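Local atomic coordinates of beta-N-acetylglucosaminidase-like protein Glycoside hydrolase family 20 (Flavobacterium johnsoniae, PDB entry 6YHH), a protein that probably acts as a beta-N-acetylhexosaminidase, removing terminal N-acetylglucosamine units from chitin-derived oligosaccharides during bacterial chitin degradation. Residues Asp168-Ala172 / Met173-Val177; Leu416-Val420 / Ala421-Leu425; Arg463-Pro466 / Arg467-Ala470; Ser495-Leu498 / Glu499-Gly502; Gly502-His505 / Ile506-Lys509. One frame throughout, in Å; residues are numbered along the deposited sequence.

Contact 1. Residues Asp168-Ala172 / Met173-Val177; sequences DALAA and MKMNV
Leu170 and Met175 both set CG anti to their own carbonyl carbon (chi1 -74° and -63°); the straight chi2 of the methionine carries SD to the leucine, and a bend at chi3 brings the methyl CE in beside it. The two side chains meet at a slant, Leu170 CD2 lying 3.6 Å from Met175 SD. A Schellman motif ends helix 160-172 here, just before the chain enters strand 177-184 and completes a beta-alpha-beta crossover of the catalytic (beta/alpha)8 barrel. Met175 N donates to Leu170 O at 2.8 Å, while Lys174 N donates to Ala171 O at 3.0 Å. Lys174 is the C-prime residue, and its positive phi of 62° turns the backbone out of the helix. Met173 N is held less firmly, sharing two weak bonds between Ala169 O and Leu170 O. The Met173 side chain is folded at chi2 and chi3. Its CG passes 3.4 Å from Ala169 O, and its far end packs on Ala469 and Ala472 of helix 467-476. Shortening Met173 to an alanine would probably open a gap between this helix end and those two alanines. Leu170 CD1 lies 3.7 Å from Val177 O. The Lys174 ammonium, hydrogen-bonded to Thr119, also donates to a water 2.9 Å from NZ, and that water donates to Ala172 O at 2.7 Å.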
loop_
_atom_site.group_PDB
_atom_site.type_symbol
_atom_site.label_atom_id
_atom_site.label_comp_id
_atom_site.label_asym_id
_atom_site.label_seq_id
_atom_site.Cartn_x
_atom_site.Cartn_y
_atom_site.Cartn_z
ATOM N N ASP A 168 11.494 -3.381 6.067
ATOM C CA ASP A 168 11.233 -4.829 6.212
ATOM C C ASP A 168 11.913 -5.625 5.104
ATOM O O ASP A 168 12.440 -6.721 5.376
ATOM C CB ASP A 168 9.734 -5.105 6.225
ATOM C CG ASP A 168 9.069 -4.624 7.528
ATOM O OD1 ASP A 168 9.502 -5.133 8.595
ATOM O OD2 ASP A 168 8.161 -3.831 7.468
ATOM N N ALA A 169 11.878 -5.114 3.876
ATOM C CA ALA A 169 12.466 -5.841 2.753
ATOM C C ALA A 169 14.017 -5.952 2.961
ATOM O O ALA A 169 14.659 -6.983 2.614
ATOM C CB ALA A 169 12.157 -5.203 1.428
ATOM N N LEU A 170 14.612 -4.862 3.413
ATOM C CA LEU A 170 16.083 -4.825 3.686
ATOM C C LEU A 170 16.411 -5.940 4.718
ATOM O O LEU A 170 17.266 -6.759 4.461
ATOM C CB LEU A 170 16.574 -3.489 4.242
ATOM C CG LEU A 170 16.648 -2.341 3.225
ATOM C CD1 LEU A 170 17.339 -1.152 3.877
ATOM C CD2 LEU A 170 17.151 -2.599 1.874
ATOM N N ALA A 171 15.634 -6.004 5.780
ATOM C CA ALA A 171 15.888 -7.087 6.749
ATOM C C ALA A 171 15.722 -8.447 6.156
ATOM O O ALA A 171 16.476 -9.356 6.456
ATOM C CB ALA A 171 15.077 -6.892 8.029
ATOM N N ALA A 172 14.702 -8.624 5.328
ATOM C CA ALA A 172 14.445 -9.892 4.694
ATOM C C ALA A 172 15.598 -10.362 3.858
ATOM O O ALA A 172 15.837 -11.606 3.702
ATOM C CB ALA A 172 13.194 -9.767 3.835
ATOM N N MET A 173 16.351 -9.402 3.327
ATOM C CA MET A 173 17.535 -9.687 2.464
ATOM C C MET A 173 18.844 -9.544 3.242
ATOM O O MET A 173 19.917 -9.489 2.629
ATOM C CB MET A 173 17.532 -8.759 1.284
ATOM C CG MET A 173 16.305 -8.911 0.368
ATOM S SD MET A 173 15.836 -10.622 -0.032
ATOM C CE MET A 173 17.467 -11.140 -0.644
ATOM N N LYS A 174 18.781 -9.412 4.560
ATOM C CA LYS A 174 19.968 -9.232 5.420
ATOM C C LYS A 174 20.760 -7.979 5.147
ATOM O O LYS A 174 21.982 -7.924 5.354
ATOM C CB LYS A 174 20.853 -10.463 5.397
ATOM C CG LYS A 174 20.145 -11.699 5.815
ATOM C CD LYS A 174 21.110 -12.888 5.955
ATOM C CE LYS A 174 20.396 -14.183 6.303
ATOM N NZ LYS A 174 19.826 -14.815 5.086
ATOM N N MET A 175 20.078 -6.941 4.613
ATOM C CA MET A 175 20.702 -5.648 4.432
ATOM C C MET A 175 20.582 -4.805 5.701
ATOM O O MET A 175 19.571 -4.903 6.382
ATOM C CB MET A 175 20.083 -4.938 3.220
ATOM C CG MET A 175 20.352 -5.707 1.982
ATOM S SD MET A 175 19.484 -4.962 0.532
ATOM C CE MET A 175 20.373 -3.403 0.311
ATOM N N ASN A 176 21.617 -4.039 6.024
ATOM C CA ASN A 176 21.689 -3.382 7.346
ATOM C C ASN A 176 21.921 -1.936 7.366
ATOM O O ASN A 176 22.105 -1.373 8.476
ATOM C CB ASN A 176 22.757 -4.052 8.227
ATOM C CG ASN A 176 24.147 -3.927 7.653
ATOM O OD1 ASN A 176 24.361 -3.475 6.516
ATOM N ND2 ASN A 176 25.116 -4.266 8.463
ATOM N N VAL A 177 21.873 -1.257 6.215
ATOM C CA VAL A 177 22.030 0.197 6.149
ATOM C C VAL A 177 20.927 0.783 5.267
ATOM O O VAL A 177 20.677 0.326 4.125
ATOM C CB VAL A 177 23.379 0.624 5.624
ATOM C CG1 VAL A 177 23.445 2.103 5.464
ATOM C CG2 VAL A 177 24.554 0.093 6.479
HETATM O O HOH W 1 17.847 -13.465 3.520
#

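Contact 2. Residues Leu416-Val420 / Ala421-Leu425; sequences LMYPV and ASHYL
This is a local contact at the start of helix 420-424, where the Tyr418 side chain and the Pro419 carbonyl of the incoming loop meet Ser422 and His423 of the first turn. The Pro419 carbonyl receives two donors from one residue: Ser422 OG at 2.7 Å, nearly in line with the C=O bond, and Ser422 N at 3.1 Å, from above the carbonyl plane. The hydroxyl gets there because chi1 of 69° places OG between the backbone N and the carbonyl carbon. Ser422 has a second conformer, so the hydroxyl bond belongs to the one described here. The turn belongs to the connection between parallel strands 406-408 and 443-450 of the catalytic barrel, and its helical pairing begins with Tyr424 N to Val420 O at 2.9 Å; a weak bond from His423 N shares that oxygen. Tyr418 and His423 cross at about a right angle, His423 CE1 standing at the edge of the phenol ring, 4.2 Å from Tyr418 CD2. Both are tied to one water, which accepts from Tyr418 N at 2.8 Å and lies in the imidazole plane 2.8 Å from His423 NE2. With ND1 hydrogen-bonded to Gly411 O, the imidazole is gripped at both nitrogens and its rotation fixed. Tyr418 OH pairs with Asn387, while Val420 packs on Met487 and Arg488 of helix 484-497.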
loop_
_atom_site.group_PDB
_atom_site.type_symbol
_atom_site.label_atom_id
_atom_site.label_comp_id
_atom_site.label_asym_id
_atom_site.label_seq_id
_atom_site.Cartn_x
_atom_site.Cartn_y
_atom_site.Cartn_z
ATOM N N LEU A 416 18.479 3.385 -12.998
ATOM C CA LEU A 416 18.733 3.548 -14.423
ATOM C C LEU A 416 18.172 2.400 -15.251
ATOM O O LEU A 416 18.360 2.335 -16.448
ATOM C CB LEU A 416 20.268 3.711 -14.594
ATOM C CG LEU A 416 20.788 4.991 -13.875
ATOM C CD1 LEU A 416 22.326 5.084 -14.097
ATOM C CD2 LEU A 416 20.063 6.279 -14.192
ATOM N N MET A 417 17.585 1.432 -14.554
ATOM C CA MET A 417 16.839 0.335 -15.198
ATOM C C MET A 417 17.697 -0.662 -15.958
ATOM O O MET A 417 17.228 -1.333 -16.913
ATOM C CB MET A 417 15.653 0.843 -16.063
ATOM C CG MET A 417 14.765 1.857 -15.321
ATOM S SD MET A 417 14.308 1.375 -13.652
ATOM C CE MET A 417 13.203 0.033 -13.978
ATOM N N TYR A 418 18.932 -0.776 -15.542
ATOM C CA TYR A 418 19.850 -1.814 -16.149
ATOM C C TYR A 418 19.453 -3.225 -15.751
ATOM O O TYR A 418 18.792 -3.489 -14.748
ATOM C CB TYR A 418 21.280 -1.505 -15.709
ATOM C CG TYR A 418 21.866 -0.154 -16.050
ATOM C CD1 TYR A 418 21.708 0.409 -17.273
ATOM C CD2 TYR A 418 22.667 0.523 -15.139
ATOM C CE1 TYR A 418 22.283 1.593 -17.621
ATOM C CE2 TYR A 418 23.263 1.720 -15.465
ATOM C CZ TYR A 418 23.070 2.263 -16.691
ATOM O OH TYR A 418 23.685 3.466 -17.051
ATOM N N PRO A 419 19.901 -4.206 -16.564
ATOM C CA PRO A 419 19.619 -5.602 -16.230
ATOM C C PRO A 419 20.225 -6.025 -14.899
ATOM O O PRO A 419 21.317 -5.513 -14.525
ATOM C CB PRO A 419 20.288 -6.372 -17.379
ATOM C CG PRO A 419 20.527 -5.358 -18.436
ATOM C CD PRO A 419 20.743 -4.025 -17.742
ATOM N N VAL A 420 19.554 -6.960 -14.228
ATOM C CA VAL A 420 19.985 -7.438 -12.924
ATOM C C VAL A 420 21.449 -7.919 -12.942
ATOM O O VAL A 420 22.176 -7.704 -11.994
ATOM C CB VAL A 420 19.033 -8.428 -12.292
ATOM C CG1 VAL A 420 19.049 -9.786 -13.090
ATOM C CG2 VAL A 420 19.330 -8.684 -10.846
ATOM N N ALA A 421 21.874 -8.609 -14.006
ATOM C CA ALA A 421 23.245 -9.130 -13.984
ATOM C C ALA A 421 24.307 -8.065 -13.908
ATOM O O ALA A 421 25.326 -8.313 -13.313
ATOM C CB ALA A 421 23.474 -9.984 -15.220
ATOM N N SER A 422 24.057 -6.856 -14.444
ATOM C CA SER A 422 25.042 -5.786 -14.305
ATOM C C SER A 422 25.237 -5.409 -12.824
ATOM O O SER A 422 26.362 -5.129 -12.420
ATOM C CB SER A 422 24.659 -4.532 -15.087
ATOM O OG SER A 422 23.545 -3.940 -14.471
ATOM N N HIS A 423 24.183 -5.442 -12.022
ATOM C CA HIS A 423 24.304 -5.188 -10.611
ATOM C C HIS A 423 24.870 -6.381 -9.793
ATOM O O HIS A 423 25.676 -6.187 -8.896
ATOM C CB HIS A 423 22.920 -4.728 -10.055
ATOM C CG HIS A 423 22.390 -3.558 -10.759
ATOM N ND1 HIS A 423 23.085 -2.379 -10.857
ATOM C CD2 HIS A 423 21.178 -3.335 -11.320
ATOM C CE1 HIS A 423 22.352 -1.504 -11.526
ATOM N NE2 HIS A 423 21.203 -2.063 -11.820
ATOM N N TYR A 424 24.449 -7.610 -10.170
ATOM C CA TYR A 424 24.852 -8.801 -9.429
ATOM C C TYR A 424 26.312 -9.052 -9.526
ATOM O O TYR A 424 26.910 -9.502 -8.553
ATOM C CB TYR A 424 24.091 -9.996 -9.984
ATOM C CG TYR A 424 24.276 -11.289 -9.217
ATOM C CD1 TYR A 424 24.032 -11.336 -7.873
ATOM C CD2 TYR A 424 24.779 -12.407 -9.861
ATOM C CE1 TYR A 424 24.164 -12.524 -7.182
ATOM C CE2 TYR A 424 24.952 -13.605 -9.214
ATOM C CZ TYR A 424 24.663 -13.672 -7.880
ATOM O OH TYR A 424 24.819 -14.830 -7.210
ATOM N N LEU A 425 26.905 -8.703 -10.661
ATOM C CA LEU A 425 28.360 -9.000 -10.890
ATOM C C LEU A 425 29.215 -7.832 -10.535
ATOM O O LEU A 425 30.434 -7.929 -10.516
ATOM C CB LEU A 425 28.551 -9.408 -12.308
ATOM C CG LEU A 425 27.781 -10.723 -12.609
ATOM C CD1 LEU A 425 27.951 -11.073 -14.080
ATOM C CD2 LEU A 425 28.095 -11.897 -11.649
HETATM O O HOH W 2 19.725 -0.059 -12.998
#

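Contact 3. Residues Arg463-Pro466 / Arg467-Ala470; sequences RVWP and RTAA
Arg467, the first residue of helix 467-476, reaches back to the preceding helix 460-464 and bonds Arg463 O through NH2 at 2.8 Å. The donor lies in the carbonyl plane on a lone pair, although the guanidinium is turned so that the oxygen lies 24° out of the guanidinium plane. A bend at chi3 (-65°) folds the arginine over a water that accepts from Arg467 N at 2.9 Å and from NE, and donates to Arg463 O. Beyond this turn NH2 also binds Ile414 O, and NH1 binds Tyr418 O. Thr468 follows with two bonds to a single acceptor: OG1 at 2.7 Å and N at 2.9 Å from Val464 O, the amide nearly straight on to the carbonyl. Its CB lies over the indole of Trp465 as a CH-pi contact, 4.0 Å from the centroid of the six-membered ring and 23° off the normal. Val464 CG1 covers the rim of that same face. Ala469 N then bonds Pro466 O at 2.9 Å, and its CB lies 4.2 Å from Trp465 CZ3. Pro466 occupies the N-cap position after a cis peptide bond, and the chain bends there between the two helices of the catalytic barrel. The chemistry implies that carbonyls left over at the end of helix 460-464 are satisfied by Arg467 and Thr468, and that the buried arginine charge is probably stabilised by the dipoles of neutral carbonyls.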
loop_
_atom_site.group_PDB
_atom_site.type_symbol
_atom_site.label_atom_id
_atom_site.label_comp_id
_atom_site.label_asym_id
_atom_site.label_seq_id
_atom_site.Cartn_x
_atom_site.Cartn_y
_atom_site.Cartn_z
ATOM N N ARG A 463 10.811 -0.664 -9.043
ATOM C CA ARG A 463 12.197 -0.302 -9.436
ATOM C C ARG A 463 13.226 -0.961 -8.491
ATOM O O ARG A 463 14.277 -1.501 -8.921
ATOM C CB ARG A 463 12.330 1.238 -9.479
ATOM C CG ARG A 463 11.906 1.821 -10.835
ATOM C CD ARG A 463 10.521 1.456 -11.328
ATOM N NE ARG A 463 10.328 1.913 -12.707
ATOM C CZ ARG A 463 9.648 1.214 -13.630
ATOM N NH1 ARG A 463 8.922 0.140 -13.291
ATOM N NH2 ARG A 463 9.619 1.665 -14.908
ATOM N N VAL A 464 12.984 -0.903 -7.191
ATOM C CA VAL A 464 13.953 -1.434 -6.197
ATOM C C VAL A 464 14.042 -2.954 -6.222
ATOM O O VAL A 464 15.149 -3.490 -6.155
ATOM C CB VAL A 464 13.640 -0.910 -4.786
ATOM C CG1 VAL A 464 14.620 -1.435 -3.756
ATOM C CG2 VAL A 464 13.718 0.596 -4.839
ATOM N N TRP A 465 12.907 -3.619 -6.309
ATOM C CA TRP A 465 12.769 -5.096 -6.127
ATOM C C TRP A 465 12.276 -5.713 -7.394
ATOM O O TRP A 465 11.353 -5.165 -8.043
ATOM C CB TRP A 465 11.792 -5.383 -4.977
ATOM C CG TRP A 465 12.193 -4.642 -3.696
ATOM C CD1 TRP A 465 11.605 -3.497 -3.147
ATOM C CD2 TRP A 465 13.311 -4.954 -2.840
ATOM N NE1 TRP A 465 12.327 -3.103 -2.033
ATOM C CE2 TRP A 465 13.364 -3.986 -1.828
ATOM C CE3 TRP A 465 14.335 -5.957 -2.884
ATOM C CZ2 TRP A 465 14.362 -3.967 -0.876
ATOM C CZ3 TRP A 465 15.304 -5.959 -1.903
ATOM C CH2 TRP A 465 15.324 -4.931 -0.905
ATOM N N PRO A 466 12.815 -6.896 -7.789
ATOM C CA PRO A 466 13.705 -7.699 -6.985
ATOM C C PRO A 466 15.188 -7.486 -7.234
ATOM O O PRO A 466 16.023 -8.209 -6.639
ATOM C CB PRO A 466 13.334 -9.122 -7.388
ATOM C CG PRO A 466 13.042 -8.953 -8.865
ATOM C CD PRO A 466 12.336 -7.610 -8.963
ATOM N N ARG A 467 15.602 -6.532 -8.033
ATOM C CA ARG A 467 17.013 -6.365 -8.303
ATOM C C ARG A 467 17.871 -6.107 -7.080
ATOM O O ARG A 467 19.041 -6.578 -7.031
ATOM C CB ARG A 467 17.323 -5.345 -9.412
ATOM C CG ARG A 467 16.806 -5.747 -10.807
ATOM C CD ARG A 467 17.001 -4.756 -11.958
ATOM N NE ARG A 467 16.185 -3.570 -11.627
ATOM C CZ ARG A 467 16.534 -2.328 -11.821
ATOM N NH1 ARG A 467 17.597 -2.016 -12.521
ATOM N NH2 ARG A 467 15.780 -1.371 -11.288
ATOM N N THR A 468 17.379 -5.361 -6.099
ATOM C CA THR A 468 18.148 -5.104 -4.909
ATOM C C THR A 468 18.405 -6.385 -4.075
ATOM O O THR A 468 19.340 -6.435 -3.305
ATOM C CB THR A 468 17.510 -3.971 -4.117
ATOM O OG1 THR A 468 17.491 -2.839 -5.027
ATOM C CG2 THR A 468 18.288 -3.655 -2.861
ATOM N N ALA A 469 17.573 -7.404 -4.295
ATOM C CA ALA A 469 17.785 -8.718 -3.625
ATOM C C ALA A 469 19.019 -9.402 -4.148
ATOM O O ALA A 469 19.773 -9.987 -3.370
ATOM C CB ALA A 469 16.546 -9.575 -3.650
ATOM N N ALA A 470 19.294 -9.268 -5.460
ATOM C CA ALA A 470 20.544 -9.756 -6.037
ATOM C C ALA A 470 21.756 -8.961 -5.526
ATOM O O ALA A 470 22.787 -9.516 -5.234
ATOM C CB ALA A 470 20.453 -9.775 -7.550
HETATM O O HOH W 3 14.196 -4.359 -9.347
#

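Contact 4. Residues Ser495-Leu498 / Glu499-Gly502; sequences SFRL and EELG
Arg497 and Glu500 lie side by side on the last turns after helix 484-497, and the Glu500 carboxylate forms salt bridges with Arg51 and Arg55. Glu499, one turn from Phe496, sends OE1 to a salt bridge with Arg514 of the second subunit. That oxygen stands near the plane of the Phe496 ring, at its edge, 4.3 Å from CD1. The charged atoms of Arg497 and Glu500 are not in direct contact; a water accepts from Arg497 NH1 at 2.9 Å and donates to Glu500 OE1 at 2.8 Å, and NH1 also binds Asn515 of the second subunit. The water lies in the guanidinium plane, at its edge, while Phe496 covers one face of the group with CE2. The backbone continues from helix 484-497 into a 3-10 turn: Glu499 N bonds Phe496 O at 3.0 Å, Glu500 N bonds Arg497 O at 3.3 Å and Leu501 N bonds Leu498 O at 2.9 Å. Glu500 CG, set between its backbone N and carbonyl carbon (chi1 76°), leans over the same Arg497 oxygen at 3.2 Å. Gly502 follows with a phi of 92°, a conformation in which a CB would press on the Leu501 carbonyl. The apolar side is made by Leu498 CD2 and Leu501 CD1, 4.1 Å apart. These two leucines rest on Ala172 of helix 160-172, and Leu501 lies against Arg51 of helix 40-56, while Arg497 and Glu499 meet the second subunit.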
loop_
_atom_site.group_PDB
_atom_site.type_symbol
_atom_site.label_atom_id
_atom_site.label_comp_id
_atom_site.label_asym_id
_atom_site.label_seq_id
_atom_site.Cartn_x
_atom_site.Cartn_y
_atom_site.Cartn_z
ATOM N N SER A 495 11.426 -12.870 -4.483
ATOM C CA SER A 495 10.624 -11.724 -4.885
ATOM C C SER A 495 9.138 -11.898 -4.499
ATOM O O SER A 495 8.497 -10.977 -3.974
ATOM C CB SER A 495 10.745 -11.539 -6.393
ATOM O OG SER A 495 10.008 -10.374 -6.825
ATOM N N PHE A 496 8.608 -13.099 -4.740
ATOM C CA PHE A 496 7.260 -13.438 -4.322
ATOM C C PHE A 496 7.046 -13.273 -2.836
ATOM O O PHE A 496 6.091 -12.592 -2.410
ATOM C CB PHE A 496 7.011 -14.840 -4.790
ATOM C CG PHE A 496 6.039 -15.668 -3.997
ATOM C CD1 PHE A 496 4.751 -15.269 -3.813
ATOM C CD2 PHE A 496 6.380 -16.954 -3.613
ATOM C CE1 PHE A 496 3.863 -16.028 -3.111
ATOM C CE2 PHE A 496 5.487 -17.798 -2.924
ATOM C CZ PHE A 496 4.190 -17.336 -2.712
ATOM N N ARG A 497 7.946 -13.813 -2.015
ATOM C CA ARG A 497 7.750 -13.755 -0.562
ATOM C C ARG A 497 7.869 -12.366 0.035
ATOM O O ARG A 497 7.349 -12.092 1.104
ATOM C CB ARG A 497 8.591 -14.809 0.139
ATOM C CG ARG A 497 8.121 -16.232 -0.144
ATOM C CD ARG A 497 6.666 -16.509 0.300
ATOM N NE ARG A 497 6.372 -17.964 0.184
ATOM C CZ ARG A 497 5.154 -18.460 0.373
ATOM N NH1 ARG A 497 4.143 -17.648 0.697
ATOM N NH2 ARG A 497 4.909 -19.758 0.189
ATOM N N LEU A 498 8.544 -11.435 -0.676
ATOM C CA LEU A 498 8.562 -10.065 -0.203
ATOM C C LEU A 498 7.151 -9.453 -0.182
ATOM O O LEU A 498 6.929 -8.473 0.564
ATOM C CB LEU A 498 9.525 -9.190 -1.038
ATOM C CG LEU A 498 11.002 -9.467 -1.001
ATOM C CD1 LEU A 498 11.711 -8.652 -2.067
ATOM C CD2 LEU A 498 11.556 -9.105 0.375
ATOM N N GLU A 499 6.205 -10.020 -0.929
ATOM C CA GLU A 499 4.870 -9.415 -0.966
ATOM C C GLU A 499 4.185 -9.437 0.366
ATOM O O GLU A 499 3.332 -8.587 0.651
ATOM C CB GLU A 499 3.969 -10.088 -1.982
ATOM C CG GLU A 499 4.334 -9.860 -3.451
ATOM C CD GLU A 499 3.234 -10.255 -4.373
ATOM O OE1 GLU A 499 2.853 -11.418 -4.354
ATOM O OE2 GLU A 499 2.686 -9.306 -4.997
ATOM N N GLU A 500 4.547 -10.397 1.228
ATOM C CA GLU A 500 3.949 -10.416 2.545
ATOM C C GLU A 500 4.321 -9.236 3.411
ATOM O O GLU A 500 3.669 -9.011 4.411
ATOM C CB GLU A 500 4.261 -11.736 3.280
ATOM C CG GLU A 500 5.685 -11.786 3.817
ATOM C CD GLU A 500 6.193 -13.176 4.205
ATOM O OE1 GLU A 500 5.530 -14.184 3.875
ATOM O OE2 GLU A 500 7.307 -13.193 4.788
ATOM N N LEU A 501 5.360 -8.519 3.031
ATOM C CA LEU A 501 5.810 -7.359 3.766
ATOM C C LEU A 501 5.207 -6.060 3.151
ATOM O O LEU A 501 5.537 -4.954 3.572
ATOM C CB LEU A 501 7.354 -7.286 3.656
ATOM C CG LEU A 501 8.056 -8.531 4.192
ATOM C CD1 LEU A 501 9.568 -8.457 3.929
ATOM C CD2 LEU A 501 7.722 -8.820 5.630
ATOM N N GLY A 502 4.286 -6.201 2.213
ATOM C CA GLY A 502 3.608 -5.061 1.592
ATOM C C GLY A 502 4.264 -4.543 0.346
ATOM O O GLY A 502 3.778 -3.581 -0.273
HETATM O O HOH W 4 4.028 -14.926 1.635
#

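Contact 5. Residues Gly502-His505 / Ile506-Lys509; sequences GLTH and IKNK
Ile506 lays its CG1 over one face of the His505 imidazole, 4.1 Å from the ring centroid and 29° off the normal, a CH-pi contact between side chains that run alongside each other. The ring stands there because chi1 of 51° holds its CG between the backbone N and the carbonyl carbon. Lys507 stretches back along the loop, its CE 4.0 Å from Thr504 CG2. Its ammonium gives to two waters, one of which donates to Gly502 O and the other to Leu503 O. This loop leads into helix 507-517, and Thr504 O takes the first-turn amide of Asn508, with N 3.0 Å from the oxygen. A third water accepts from Lys507 N at 2.9 Å and donates to Leu503 O at 2.8 Å, so that the Lys507 amide is satisfied by water near the helix start. In the second shell, His505 NE2 is hydrogen-bonded to Ser495 O of helix 484-497. A leucine in place of His505 would probably leave that carbonyl without its imidazole donor and Ile506 without a flat aromatic face to lie on. Further out, Asp461 takes the N-H of Thr504, and Leu503 packs on Trp465 and Ala169. Towards the second subunit, Ile506 touches its Arg514, and the Lys507 ammonium lies next to its Asn508.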
loop_
_atom_site.group_PDB
_atom_site.type_symbol
_atom_site.label_atom_id
_atom_site.label_comp_id
_atom_site.label_asym_id
_atom_site.label_seq_id
_atom_site.Cartn_x
_atom_site.Cartn_y
_atom_site.Cartn_z
ATOM N N GLY A 502 4.286 -6.201 2.213
ATOM C CA GLY A 502 3.608 -5.061 1.592
ATOM C C GLY A 502 4.264 -4.543 0.346
ATOM O O GLY A 502 3.778 -3.581 -0.273
ATOM N N LEU A 503 5.374 -5.139 -0.068
ATOM C CA LEU A 503 6.065 -4.606 -1.253
ATOM C C LEU A 503 5.185 -4.702 -2.484
ATOM O O LEU A 503 4.450 -5.680 -2.698
ATOM C CB LEU A 503 7.439 -5.356 -1.498
ATOM C CG LEU A 503 8.649 -4.858 -0.676
ATOM C CD1 LEU A 503 8.936 -3.410 -0.550
ATOM C CD2 LEU A 503 8.357 -5.184 0.784
ATOM N N THR A 504 5.210 -3.689 -3.330
ATOM C CA THR A 504 4.170 -3.495 -4.350
ATOM C C THR A 504 4.685 -3.812 -5.719
ATOM O O THR A 504 4.019 -3.535 -6.709
ATOM C CB THR A 504 3.684 -2.042 -4.429
ATOM O OG1 THR A 504 4.718 -1.157 -4.917
ATOM C CG2 THR A 504 3.229 -1.494 -3.068
ATOM N N HIS A 505 5.886 -4.374 -5.816
ATOM C CA HIS A 505 6.509 -4.534 -7.143
ATOM C C HIS A 505 5.662 -5.319 -8.164
ATOM O O HIS A 505 5.580 -4.952 -9.329
ATOM C CB HIS A 505 7.910 -5.113 -7.051
ATOM C CG HIS A 505 8.010 -6.347 -6.229
ATOM N ND1 HIS A 505 7.644 -6.379 -4.902
ATOM C CD2 HIS A 505 8.485 -7.586 -6.520
ATOM C CE1 HIS A 505 7.807 -7.602 -4.440
ATOM N NE2 HIS A 505 8.391 -8.335 -5.382
ATOM N N ILE A 506 5.000 -6.357 -7.723
ATOM C CA ILE A 506 4.163 -7.187 -8.597
ATOM C C ILE A 506 2.761 -6.569 -8.660
ATOM O O ILE A 506 2.175 -6.391 -9.755
ATOM C CB ILE A 506 4.111 -8.666 -8.097
ATOM C CG1 ILE A 506 5.538 -9.254 -8.045
ATOM C CG2 ILE A 506 3.287 -9.501 -9.051
ATOM C CD1 ILE A 506 5.664 -10.488 -7.195
ATOM N N LYS A 507 2.163 -6.255 -7.512
ATOM C CA LYS A 507 0.723 -5.921 -7.489
ATOM C C LYS A 507 0.388 -4.549 -8.077
ATOM O O LYS A 507 -0.677 -4.385 -8.698
ATOM C CB LYS A 507 0.151 -6.077 -6.049
ATOM C CG LYS A 507 0.582 -5.043 -5.036
ATOM C CD LYS A 507 0.192 -5.448 -3.637
ATOM C CE LYS A 507 0.479 -4.382 -2.644
ATOM N NZ LYS A 507 0.276 -4.848 -1.214
ATOM N N ASN A 508 1.274 -3.556 -7.900
ATOM C CA ASN A 508 0.984 -2.246 -8.423
ATOM C C ASN A 508 1.077 -2.241 -9.962
ATOM O O ASN A 508 0.513 -1.370 -10.605
ATOM C CB ASN A 508 1.876 -1.153 -7.778
ATOM C CG ASN A 508 1.323 -0.610 -6.476
ATOM O OD1 ASN A 508 1.877 0.422 -5.880
ATOM N ND2 ASN A 508 0.287 -1.235 -5.988
ATOM N N LYS A 509 1.759 -3.215 -10.591
ATOM C CA LYS A 509 1.807 -3.294 -12.014
ATOM C C LYS A 509 0.416 -3.512 -12.573
ATOM O O LYS A 509 0.036 -2.922 -13.563
ATOM C CB LYS A 509 2.698 -4.499 -12.409
ATOM C CG LYS A 509 2.791 -4.783 -13.883
ATOM C CD LYS A 509 3.636 -6.020 -14.091
ATOM C CE LYS A 509 3.799 -6.288 -15.547
ATOM N NZ LYS A 509 4.839 -7.342 -15.780
HETATM O O HOH W 5 1.264 -2.501 0.144
HETATM O O HOH W 6 2.337 -6.751 -1.144
HETATM O O HOH W 7 3.599 -6.837 -5.086
#

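How the contacts relate
Contacts 1 and 3 are buried and touch each other through Met173 and Trp465, packing a helix end against a helix start on the helical layer of the catalytic barrel. Contact 2, only partly buried, meets contact 3 through Arg467 and Ala470 but stays about 9 Å from contact 1 at the nearest atoms. Contacts 4 and 5 share Gly502, form the link between helices 484-497 and 507-517, and both reach the second subunit. Contact 1 is mainly backbone capping with Leu-Met packing, and contact 3 pairs buried polar bonds with an indole face. Contact 4 sends its glutamates to outside arginines; contact 5 gathers waters round Lys507. Trp465 bridges the groups, touching Leu498 and Leu503.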